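MdbA protein (Corynebacterium diphtheriae, PDB 5C00) is a thiol-disulfide oxidoreductase of the DsbA-like thioredoxin family, probably forming disulfide bonds in exported proteins, and is essential for viability, pilus assembly, toxin production and virulence. Local coordinates at residues A8-K13 with G132-N137; A15-E20 with A140-S145; H57-G62 with L122-Q127; G101-A106 with Q154-G159. All blocks are in the same frame, centred on the assembly; numbering follows the deposited sequence.

Contact 1 of 4, residues A8-K13 with G132-N137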
# COMPACT_ATOMS: atom_id res chain seq x y z
N ALA A 8 -15.74 -2.19 20.50
CA ALA A 8 -15.40 -1.24 19.45
C ALA A 8 -14.16 -0.49 19.90
O ALA A 8 -14.08 -0.08 21.03
CB ALA A 8 -16.54 -0.25 19.23
N HIS A 9 -13.19 -0.33 19.01
CA HIS A 9 -11.95 0.39 19.29
C HIS A 9 -11.83 1.71 18.53
O HIS A 9 -11.30 2.69 19.08
CB HIS A 9 -10.78 -0.51 18.90
CG HIS A 9 -10.84 -1.85 19.55
ND1 HIS A 9 -10.41 -2.04 20.84
CD2 HIS A 9 -11.37 -3.03 19.14
CE1 HIS A 9 -10.64 -3.30 21.19
NE2 HIS A 9 -11.21 -3.92 20.17
N GLN A 10 -12.27 1.73 17.26
CA GLN A 10 -12.29 2.95 16.43
C GLN A 10 -13.67 3.28 15.89
O GLN A 10 -14.29 2.46 15.22
CB GLN A 10 -11.38 2.85 15.22
CG GLN A 10 -9.93 3.07 15.46
CD GLN A 10 -9.61 4.36 16.17
OE1 GLN A 10 -9.96 5.45 15.71
NE2 GLN A 10 -8.95 4.24 17.29
N ALA A 11 -14.13 4.51 16.14
CA ALA A 11 -15.48 4.94 15.75
C ALA A 11 -16.52 4.00 16.37
O ALA A 11 -16.42 3.71 17.57
CB ALA A 11 -15.61 5.05 14.22
N ASN A 12 -17.49 3.53 15.60
CA ASN A 12 -18.56 2.70 16.10
C ASN A 12 -19.05 1.86 14.95
O ASN A 12 -18.62 2.07 13.82
CB ASN A 12 -19.70 3.58 16.63
CG ASN A 12 -20.32 4.45 15.54
OD1 ASN A 12 -20.93 3.95 14.60
ND2 ASN A 12 -20.19 5.77 15.70
N LYS A 13 -19.98 0.96 15.21
CA LYS A 13 -20.38 -0.02 14.18
C LYS A 13 -21.27 0.55 13.08
O LYS A 13 -21.49 -0.11 12.09
CB LYS A 13 -21.08 -1.23 14.83
CG LYS A 13 -22.51 -1.00 15.28
CD LYS A 13 -23.21 -2.32 15.69
CE LYS A 13 -24.74 -2.28 15.54
NZ LYS A 13 -25.49 -2.01 16.81
N GLY A 132 1.51 5.77 16.33
CA GLY A 132 1.73 5.62 17.78
C GLY A 132 0.48 5.57 18.65
O GLY A 132 0.59 5.49 19.89
N LYS A 133 -0.69 5.78 18.05
CA LYS A 133 -1.92 5.85 18.78
C LYS A 133 -2.77 4.63 18.52
O LYS A 133 -3.49 4.20 19.41
CB LYS A 133 -2.65 7.19 18.53
CG LYS A 133 -1.65 8.31 18.82
CD LYS A 133 -2.14 9.71 18.69
CE LYS A 133 -0.93 10.64 18.79
NZ LYS A 133 -0.03 10.49 17.59
N TRP A 134 -2.65 4.03 17.33
CA TRP A 134 -3.47 2.85 16.99
C TRP A 134 -2.72 1.56 17.27
O TRP A 134 -1.50 1.46 17.03
CB TRP A 134 -3.90 2.86 15.53
CG TRP A 134 -4.98 3.82 15.19
CD1 TRP A 134 -5.38 4.89 15.90
CD2 TRP A 134 -5.67 3.89 13.95
NE1 TRP A 134 -6.34 5.57 15.22
CE2 TRP A 134 -6.55 4.96 14.02
CE3 TRP A 134 -5.67 3.09 12.81
CZ2 TRP A 134 -7.37 5.31 12.96
CZ3 TRP A 134 -6.50 3.42 11.77
CH2 TRP A 134 -7.34 4.51 11.85
N GLY A 135 -3.46 0.56 17.74
CA GLY A 135 -3.00 -0.80 17.84
C GLY A 135 -3.71 -1.65 16.84
O GLY A 135 -4.54 -1.16 16.07
N ASP A 136 -3.42 -2.94 16.87
CA ASP A 136 -3.99 -3.85 15.88
C ASP A 136 -5.52 -3.88 15.82
O ASP A 136 -6.08 -4.05 14.75
CB ASP A 136 -3.45 -5.26 16.13
CG ASP A 136 -1.92 -5.39 15.81
OD1 ASP A 136 -1.41 -4.69 14.89
OD2 ASP A 136 -1.24 -6.20 16.50
N ASN A 137 -6.18 -3.68 16.94
CA ASN A 137 -7.64 -3.73 16.95
C ASN A 137 -8.21 -2.47 16.30
O ASN A 137 -9.32 -2.50 15.80
CB ASN A 137 -8.20 -3.93 18.35
CG ASN A 137 -8.08 -5.37 18.82
OD1 ASN A 137 -8.58 -6.30 18.19
ND2 ASN A 137 -7.42 -5.56 19.90

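Contact 2 of 4, residues A15-E20 with A140-S145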
# COMPACT_ATOMS: atom_id res chain seq x y z
N ALA A 15 -20.46 3.63 11.66
CA ALA A 15 -19.67 4.67 10.96
C ALA A 15 -19.38 4.27 9.50
O ALA A 15 -18.93 3.17 9.23
CB ALA A 15 -18.38 4.93 11.68
N ASP A 16 -19.71 5.19 8.59
CA ASP A 16 -19.52 5.05 7.14
C ASP A 16 -18.27 5.89 6.79
O ASP A 16 -18.13 7.05 7.22
CB ASP A 16 -20.69 5.65 6.34
CG ASP A 16 -21.99 4.79 6.34
OD1 ASP A 16 -21.90 3.57 6.50
OD2 ASP A 16 -23.10 5.36 6.21
N TYR A 17 -17.43 5.34 5.95
CA TYR A 17 -16.24 6.03 5.45
C TYR A 17 -16.45 6.31 3.95
O TYR A 17 -17.14 5.56 3.25
CB TYR A 17 -14.98 5.15 5.63
CG TYR A 17 -14.52 4.95 7.08
CD1 TYR A 17 -15.24 4.12 7.97
CD2 TYR A 17 -13.43 5.63 7.59
CE1 TYR A 17 -14.85 3.96 9.30
CE2 TYR A 17 -13.03 5.48 8.92
CZ TYR A 17 -13.73 4.64 9.78
OH TYR A 17 -13.33 4.47 11.11
N ASP A 18 -15.83 7.36 3.46
CA ASP A 18 -15.83 7.61 2.02
C ASP A 18 -15.05 6.49 1.27
O ASP A 18 -13.98 6.06 1.73
CB ASP A 18 -15.27 8.98 1.71
CG ASP A 18 -15.39 9.32 0.24
OD1 ASP A 18 -16.44 9.00 -0.41
OD2 ASP A 18 -14.42 9.90 -0.28
N LYS A 19 -15.62 6.02 0.15
CA LYS A 19 -15.14 4.86 -0.60
C LYS A 19 -15.16 5.11 -2.11
O LYS A 19 -16.24 5.02 -2.73
CB LYS A 19 -16.03 3.68 -0.30
CG LYS A 19 -15.49 2.67 0.71
CD LYS A 19 -15.12 1.33 0.03
CE LYS A 19 -16.05 0.18 0.39
NZ LYS A 19 -15.37 -1.15 0.17
N GLU A 20 -13.98 5.34 -2.68
CA GLU A 20 -13.81 5.59 -4.11
C GLU A 20 -14.00 4.28 -4.84
O GLU A 20 -13.58 3.24 -4.37
CB GLU A 20 -12.41 6.17 -4.38
CG GLU A 20 -11.93 6.12 -5.84
CD GLU A 20 -10.53 6.68 -6.04
OE1 GLU A 20 -9.74 6.80 -5.06
OE2 GLU A 20 -10.18 7.01 -7.20
N ALA A 140 -7.93 -3.08 12.61
CA ALA A 140 -8.97 -4.04 12.23
C ALA A 140 -10.36 -3.42 12.16
O ALA A 140 -11.12 -3.69 11.24
CB ALA A 140 -8.98 -5.21 13.20
N ASP A 141 -10.69 -2.57 13.12
CA ASP A 141 -12.04 -1.98 13.15
C ASP A 141 -12.20 -1.18 11.85
O ASP A 141 -13.27 -1.16 11.24
CB ASP A 141 -12.22 -1.04 14.33
CG ASP A 141 -12.70 -1.75 15.60
OD1 ASP A 141 -12.61 -2.99 15.74
OD2 ASP A 141 -13.18 -1.00 16.49
N VAL A 142 -11.15 -0.43 11.48
CA VAL A 142 -11.23 0.44 10.33
C VAL A 142 -11.36 -0.35 9.04
O VAL A 142 -12.15 0.01 8.15
CB VAL A 142 -10.07 1.47 10.29
CG1 VAL A 142 -10.11 2.26 8.99
CG2 VAL A 142 -10.22 2.42 11.44
N ALA A 143 -10.59 -1.43 8.91
CA ALA A 143 -10.74 -2.32 7.80
C ALA A 143 -12.18 -2.83 7.68
O ALA A 143 -12.72 -2.88 6.57
CB ALA A 143 -9.77 -3.51 7.93
N LYS A 144 -12.75 -3.29 8.77
CA LYS A 144 -14.13 -3.81 8.76
C LYS A 144 -15.10 -2.72 8.29
O LYS A 144 -15.99 -2.95 7.46
CB LYS A 144 -14.50 -4.27 10.15
CG LYS A 144 -15.94 -4.69 10.32
CD LYS A 144 -16.18 -6.00 9.62
CE LYS A 144 -17.64 -6.43 9.75
NZ LYS A 144 -18.43 -5.84 8.66
N SER A 145 -14.94 -1.53 8.85
CA SER A 145 -15.82 -0.40 8.49
C SER A 145 -15.73 -0.10 6.99
O SER A 145 -16.72 0.32 6.40
CB SER A 145 -15.45 0.84 9.25
OG SER A 145 -15.72 0.70 10.65
O HOH W 1 -18.27 1.06 11.04
O HOH W 2 -13.95 2.19 12.35
O HOH W 3 -17.81 2.67 5.30

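Contact 3 of 4, residues H57-G62 with L122-Q127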
# COMPACT_ATOMS: atom_id res chain seq x y z
N HIS A 57 6.33 11.80 3.54
CA HIS A 57 6.47 12.19 2.16
C HIS A 57 5.83 11.15 1.22
O HIS A 57 5.47 11.49 0.12
CB HIS A 57 7.92 12.53 1.79
CG HIS A 57 8.41 13.80 2.42
ND1 HIS A 57 9.73 14.00 2.78
CD2 HIS A 57 7.75 14.92 2.78
CE1 HIS A 57 9.86 15.19 3.34
NE2 HIS A 57 8.66 15.77 3.36
N CYS A 58 5.63 9.91 1.69
CA CYS A 58 4.85 8.93 0.92
C CYS A 58 3.39 9.33 0.89
O CYS A 58 2.76 9.29 -0.14
CB CYS A 58 4.89 7.51 1.53
SG CYS A 58 6.48 6.70 1.35
N ALA A 59 2.88 9.83 2.01
CA ALA A 59 1.51 10.35 2.03
C ALA A 59 1.39 11.57 1.13
O ALA A 59 0.45 11.71 0.36
CB ALA A 59 1.13 10.68 3.43
N GLU A 60 2.38 12.44 1.18
CA GLU A 60 2.33 13.65 0.36
C GLU A 60 2.40 13.34 -1.13
O GLU A 60 1.63 13.92 -1.90
CB GLU A 60 3.46 14.62 0.69
CG GLU A 60 3.22 15.40 1.94
CD GLU A 60 4.46 16.17 2.33
OE1 GLU A 60 5.04 16.83 1.44
OE2 GLU A 60 4.85 16.09 3.53
N LEU A 61 3.32 12.46 -1.54
CA LEU A 61 3.34 12.03 -2.94
C LEU A 61 2.03 11.35 -3.40
O LEU A 61 1.53 11.63 -4.50
CB LEU A 61 4.53 11.12 -3.21
CG LEU A 61 4.70 10.70 -4.66
CD1 LEU A 61 5.05 11.90 -5.53
CD2 LEU A 61 5.80 9.65 -4.75
N GLY A 62 1.48 10.49 -2.57
CA GLY A 62 0.20 9.83 -2.87
C GLY A 62 -0.94 10.79 -3.15
O GLY A 62 -1.78 10.56 -4.04
N LEU A 122 -6.69 5.78 3.29
CA LEU A 122 -6.99 6.26 4.63
C LEU A 122 -5.78 6.21 5.58
O LEU A 122 -5.46 7.20 6.26
CB LEU A 122 -8.18 5.49 5.21
CG LEU A 122 -8.66 5.90 6.61
CD1 LEU A 122 -8.76 7.39 6.73
CD2 LEU A 122 -10.02 5.26 6.89
N LEU A 123 -5.09 5.10 5.61
CA LEU A 123 -3.92 4.97 6.45
C LEU A 123 -2.84 5.98 6.12
O LEU A 123 -2.23 6.51 7.03
CB LEU A 123 -3.34 3.54 6.38
CG LEU A 123 -4.29 2.43 6.85
CD1 LEU A 123 -3.50 1.13 6.86
CD2 LEU A 123 -4.96 2.65 8.18
N MSE A 124 -2.61 6.28 4.84
CA MSE A 124 -1.74 7.38 4.44
C MSE A 124 -2.28 8.75 4.76
O MSE A 124 -1.52 9.61 5.28
CB MSE A 124 -1.44 7.29 2.93
CG MSE A 124 -0.61 6.06 2.67
SE MSE A 124 1.27 6.28 3.28
CE MSE A 124 1.97 4.63 2.53
N LYS A 125 -3.55 9.01 4.48
CA LYS A 125 -4.10 10.32 4.76
C LYS A 125 -4.07 10.65 6.24
O LYS A 125 -3.79 11.78 6.58
CB LYS A 125 -5.55 10.45 4.27
CG LYS A 125 -6.19 11.78 4.64
CD LYS A 125 -7.69 11.80 4.39
CE LYS A 125 -8.28 13.16 4.76
NZ LYS A 125 -9.37 13.45 3.82
N GLU A 126 -4.40 9.68 7.09
CA GLU A 126 -4.45 9.92 8.54
C GLU A 126 -3.17 9.58 9.32
O GLU A 126 -3.15 9.53 10.56
CB GLU A 126 -5.66 9.23 9.10
CG GLU A 126 -6.97 9.75 8.51
CD GLU A 126 -7.26 11.22 8.78
OE1 GLU A 126 -6.48 11.92 9.49
OE2 GLU A 126 -8.33 11.69 8.27
N GLN A 127 -2.10 9.35 8.60
CA GLN A 127 -0.88 8.87 9.16
C GLN A 127 -0.50 9.57 10.42
O GLN A 127 -0.16 8.94 11.44
CB GLN A 127 0.20 9.12 8.10
CG GLN A 127 1.55 8.69 8.48
CD GLN A 127 2.52 8.98 7.35
OE1 GLN A 127 3.24 9.96 7.43
NE2 GLN A 127 2.45 8.21 6.25

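Contact 4 of 4, residues G101-A106 with Q154-G159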
# COMPACT_ATOMS: atom_id res chain seq x y z
N GLY A 101 1.11 -1.80 7.61
CA GLY A 101 1.47 -2.52 6.41
C GLY A 101 0.91 -3.93 6.43
O GLY A 101 0.37 -4.41 5.44
N ALA A 102 0.96 -4.58 7.58
CA ALA A 102 0.43 -5.94 7.66
C ALA A 102 -1.12 -5.96 7.65
O ALA A 102 -1.72 -6.91 7.12
CB ALA A 102 0.95 -6.61 8.88
N ALA A 103 -1.77 -4.92 8.18
CA ALA A 103 -3.25 -4.79 8.10
C ALA A 103 -3.69 -4.63 6.64
O ALA A 103 -4.56 -5.34 6.15
CB ALA A 103 -3.74 -3.63 8.94
N ALA A 104 -2.99 -3.78 5.91
CA ALA A 104 -3.28 -3.53 4.52
C ALA A 104 -3.01 -4.80 3.70
O ALA A 104 -3.80 -5.11 2.81
CB ALA A 104 -2.48 -2.35 3.99
N LEU A 105 -1.91 -5.50 4.00
CA LEU A 105 -1.64 -6.80 3.34
C LEU A 105 -2.73 -7.81 3.53
O LEU A 105 -3.11 -8.48 2.55
CB LEU A 105 -0.31 -7.40 3.75
CG LEU A 105 0.09 -8.73 3.05
CD1 LEU A 105 0.25 -8.57 1.54
CD2 LEU A 105 1.42 -9.13 3.67
N ALA A 106 -3.25 -7.94 4.76
CA ALA A 106 -4.37 -8.86 5.04
C ALA A 106 -5.57 -8.56 4.13
O ALA A 106 -6.24 -9.46 3.65
CB ALA A 106 -4.75 -8.83 6.52
N GLN A 154 -10.59 -10.37 11.68
CA GLN A 154 -10.01 -11.17 12.76
C GLN A 154 -8.53 -11.45 12.53
O GLN A 154 -7.74 -11.40 13.44
CB GLN A 154 -10.81 -12.45 12.96
CG GLN A 154 -10.42 -13.22 14.23
CD GLN A 154 -10.62 -12.44 15.53
OE1 GLN A 154 -11.56 -11.65 15.68
NE2 GLN A 154 -9.76 -12.68 16.48
N LYS A 155 -8.14 -11.70 11.29
CA LYS A 155 -6.74 -11.86 10.96
C LYS A 155 -5.92 -10.61 11.36
O LYS A 155 -4.84 -10.72 11.92
CB LYS A 155 -6.63 -12.12 9.47
CG LYS A 155 -5.23 -12.13 8.91
CD LYS A 155 -5.25 -12.49 7.44
CE LYS A 155 -6.08 -13.73 7.15
NZ LYS A 155 -5.63 -14.33 5.88
N ILE A 156 -6.45 -9.41 11.08
CA ILE A 156 -5.76 -8.21 11.46
C ILE A 156 -5.61 -8.11 13.01
O ILE A 156 -4.54 -7.74 13.53
CB ILE A 156 -6.49 -6.96 10.91
CG1 ILE A 156 -6.43 -7.03 9.37
CG2 ILE A 156 -5.85 -5.68 11.50
CD1 ILE A 156 -7.11 -5.92 8.61
N ARG A 157 -6.67 -8.41 13.73
CA ARG A 157 -6.63 -8.40 15.20
C ARG A 157 -5.56 -9.33 15.75
O ARG A 157 -4.96 -9.02 16.76
CB ARG A 157 -7.98 -8.85 15.77
CG ARG A 157 -9.07 -7.86 15.51
CD ARG A 157 -10.34 -8.16 16.30
NE ARG A 157 -11.44 -7.50 15.66
CZ ARG A 157 -11.63 -6.17 15.68
NH1 ARG A 157 -10.82 -5.39 16.38
NH2 ARG A 157 -12.63 -5.61 14.99
N GLU A 158 -5.34 -10.47 15.09
CA GLU A 158 -4.38 -11.47 15.51
C GLU A 158 -3.03 -11.29 14.89
O GLU A 158 -2.11 -12.05 15.19
CB GLU A 158 -4.91 -12.88 15.14
CG GLU A 158 -6.05 -13.36 16.02
CD GLU A 158 -6.92 -14.43 15.35
OE1 GLU A 158 -6.57 -14.89 14.23
OE2 GLU A 158 -7.96 -14.82 15.93
N GLY A 159 -2.86 -10.30 14.03
CA GLY A 159 -1.58 -10.07 13.34
C GLY A 159 -1.19 -11.18 12.39
O GLY A 159 0.02 -11.45 12.18
O HOH W 4 -6.54 -12.00 4.49

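Contact 1 of 4, residues A8-K13 with G132-N137
His9 and Gln10 of the N-terminal arm reach across to Asn137 in the first turn of helix 136-145 and to Trp134 in the loop just before it. Gln10 can be followed outward. Its CB leads toward 132-137, and the chain then bends at chi2 (-53°), which carries the amide over the indole instead of past it. CG lies over one face of the ring, 4.1 Å from Trp134 CE2. CD stands above the same face, offset toward the rim and 3.6 Å from Trp134 NE1. At the end, OE1 hangs outside the rim, 3.7 Å from Trp134 NE1 and 3.8 Å from Trp134 CZ2, while NE2 stands by the NE1 corner, 3.6 Å from that atom. The amide is tilted 32° from the indole, and its NE2 finds its hydrogen-bond acceptor in Asp138 OD1.

The second pair is flatter. Asn137 CB sits over the centre of the His9 imidazole in a CH-pi contact, 3.4 Å from the ring centroid and only 13° off the normal. The Asn137 amide stacks nearly parallel to the ring, with its CG 3.7 Å from His9 NE2, while its OD1 accepts a hydrogen bond from Arg157. The backbone N atoms of His9 and Gln10 both donate to Asp141 OD2, so the arm is held by main chain as well as side chains. Gly135 is the N-cap residue of helix 136-145; the arm, which precedes strand 25-29, lies along this helix at the surface, and Trp134 packs edge-to-face on Phe139 and against Val142 of the same helix.

Contact 2 of 4, residues A15-E20 with A140-S145
The helical insertion of this DsbA-like thioredoxin fold is met here by the N-terminal arm, where Tyr17 packs against Val142 of helix 136-145 and is joined to Ser145 through water. CB of Tyr17 points at the helix, and its CG lies anti to the carbonyl carbon (chi1 -70°), which sends the ring along the helix flank with the hydroxyl reaching back toward Val142. Tyr17 OH comes within 3.7 Å of Val142 CG2, and the other methyl, CG1, is 4.3 Å from Tyr17 CE2. The valine thus meets the phenol with both branches, in an oblique approach to the ring. Leu122 of helix 113-125 adds an apolar partner for both residues, joining the arm to a second helix of the same insertion, the block of helices set between two strands of the thioredoxin sheet.

Beside this apolar patch, three waters connect arm and helix. Two of them meet at Ser145 OG: water 1 accepts from the hydroxyl at 2.6 Å and donates to Ala15 O, whereas water 2 donates to OG at 2.9 Å and also hydrogen-bonds Tyr17 OH at 2.7 Å. Water 3 works on the backbone, taking the amide hydrogen of Tyr17 N and giving one to Ser145 O, 2.8 Å away. It lies in the plane of the Tyr17 ring, at its edge. Further along the arm, Lys19 NZ donates to Leu146 O, just beyond Ser145.

Contact 3 of 4, residues H57-G62 with L122-Q127
Ala59 points its CB toward the end of helix 113-125, while selenomethionine Met124 from that helix and Gln127 from the first turn of helix 127-130 reach back toward it. This joins the two parts of a DsbA-like fold: helix 56-74 of the thioredoxin domain, near whose start lies the CxxC pattern formed by Cys55 and Cys58, and the helical insertion. The backbones come close, with the CA atoms of Ala59 and Met124 5.0 Å apart, a spacing allowed by the small methyl. That methyl faces Met124 CB at 4.3 Å and rests on Met124 O. The Met124 side chain leaves toward helix 56-74 but bends at chi2 (-74°), so the selenium passes to one side of Ala59 and meets the flank of Cys58, SE to CB, at 4.2 Å. Glu51 of strand 45-52 touches both Cys58 and Met124, placing the sheet next to this packing. Gln127 comes from another direction. Its chain is extended, chi1 and chi2 both 180°, and spans the gap to the start of helix 56-74, where NE2 donates to Cys55 O, the carbonyl of the other CxxC cysteine. The same NE2 lies 4.0 Å from Ala59 CB.

Contact 4 of 4, residues G101-A106 with Q154-G159
Water 4 gives the shortest polar link between the two helices, donating to Ala106 O at 2.7 Å; in one of the two conformers of Lys155 it also accepts from Lys155 NZ at 2.9 Å. In that conformer the lysine lies alongside the alanine: its chain runs extended to CD, which touches Ala106 CB at 3.8 Å, then bends at chi3 (-49°) to bring the ammonium group round to the water. Glu151 OE2 is a second, long and weak, ion-pair partner of NZ. The apolar half belongs to Ile156, which spreads its branches over two alanines one turn apart. CG2 packs on Ala103 CB at 3.9 Å, CG1 on Ala106 CB at 3.8 Å, and CD1 lies 3.6 Å from Ala103 O. The segment axes approach to 9.3 Å and run nearly antiparallel, 156° apart, with alanines on one side of the interface. Past the contact, Gly159, with positive phi, turns the chain in a Schellman motif. Helix 136-145 touches Ile156 through Ala140 and Ala143, Phe139 of that helix and Tyr119 of helix 113-125 touch Ala103, and helix 162-180 packs on Ala102 and Leu105.

Contacts 1 and 2 lay successive parts of the N-terminal arm along helix 136-145; their centres are 12 Å apart, and Asp141 OD2 of contact 2 takes the backbone N of His9 at 2.6 Å. The same carboxylate pairs through OD1 with Arg157 NH2 (2.7 Å) of contact 4, whose NH1 also reaches Asn137 OD1 of contact 1, so one arginine ties three contacts together. Contact 3 holds Cys58 of the CxxC, the probable redox site. Its centre lies about 19, 17 and 19 Å from those of contacts 1, 2 and 4. The arm thus packs on the insertion; contacts 1 and 2 touch contact 3 through Leu123 (CD2 to Trp134 CZ3, 4.0 Å) and Leu122.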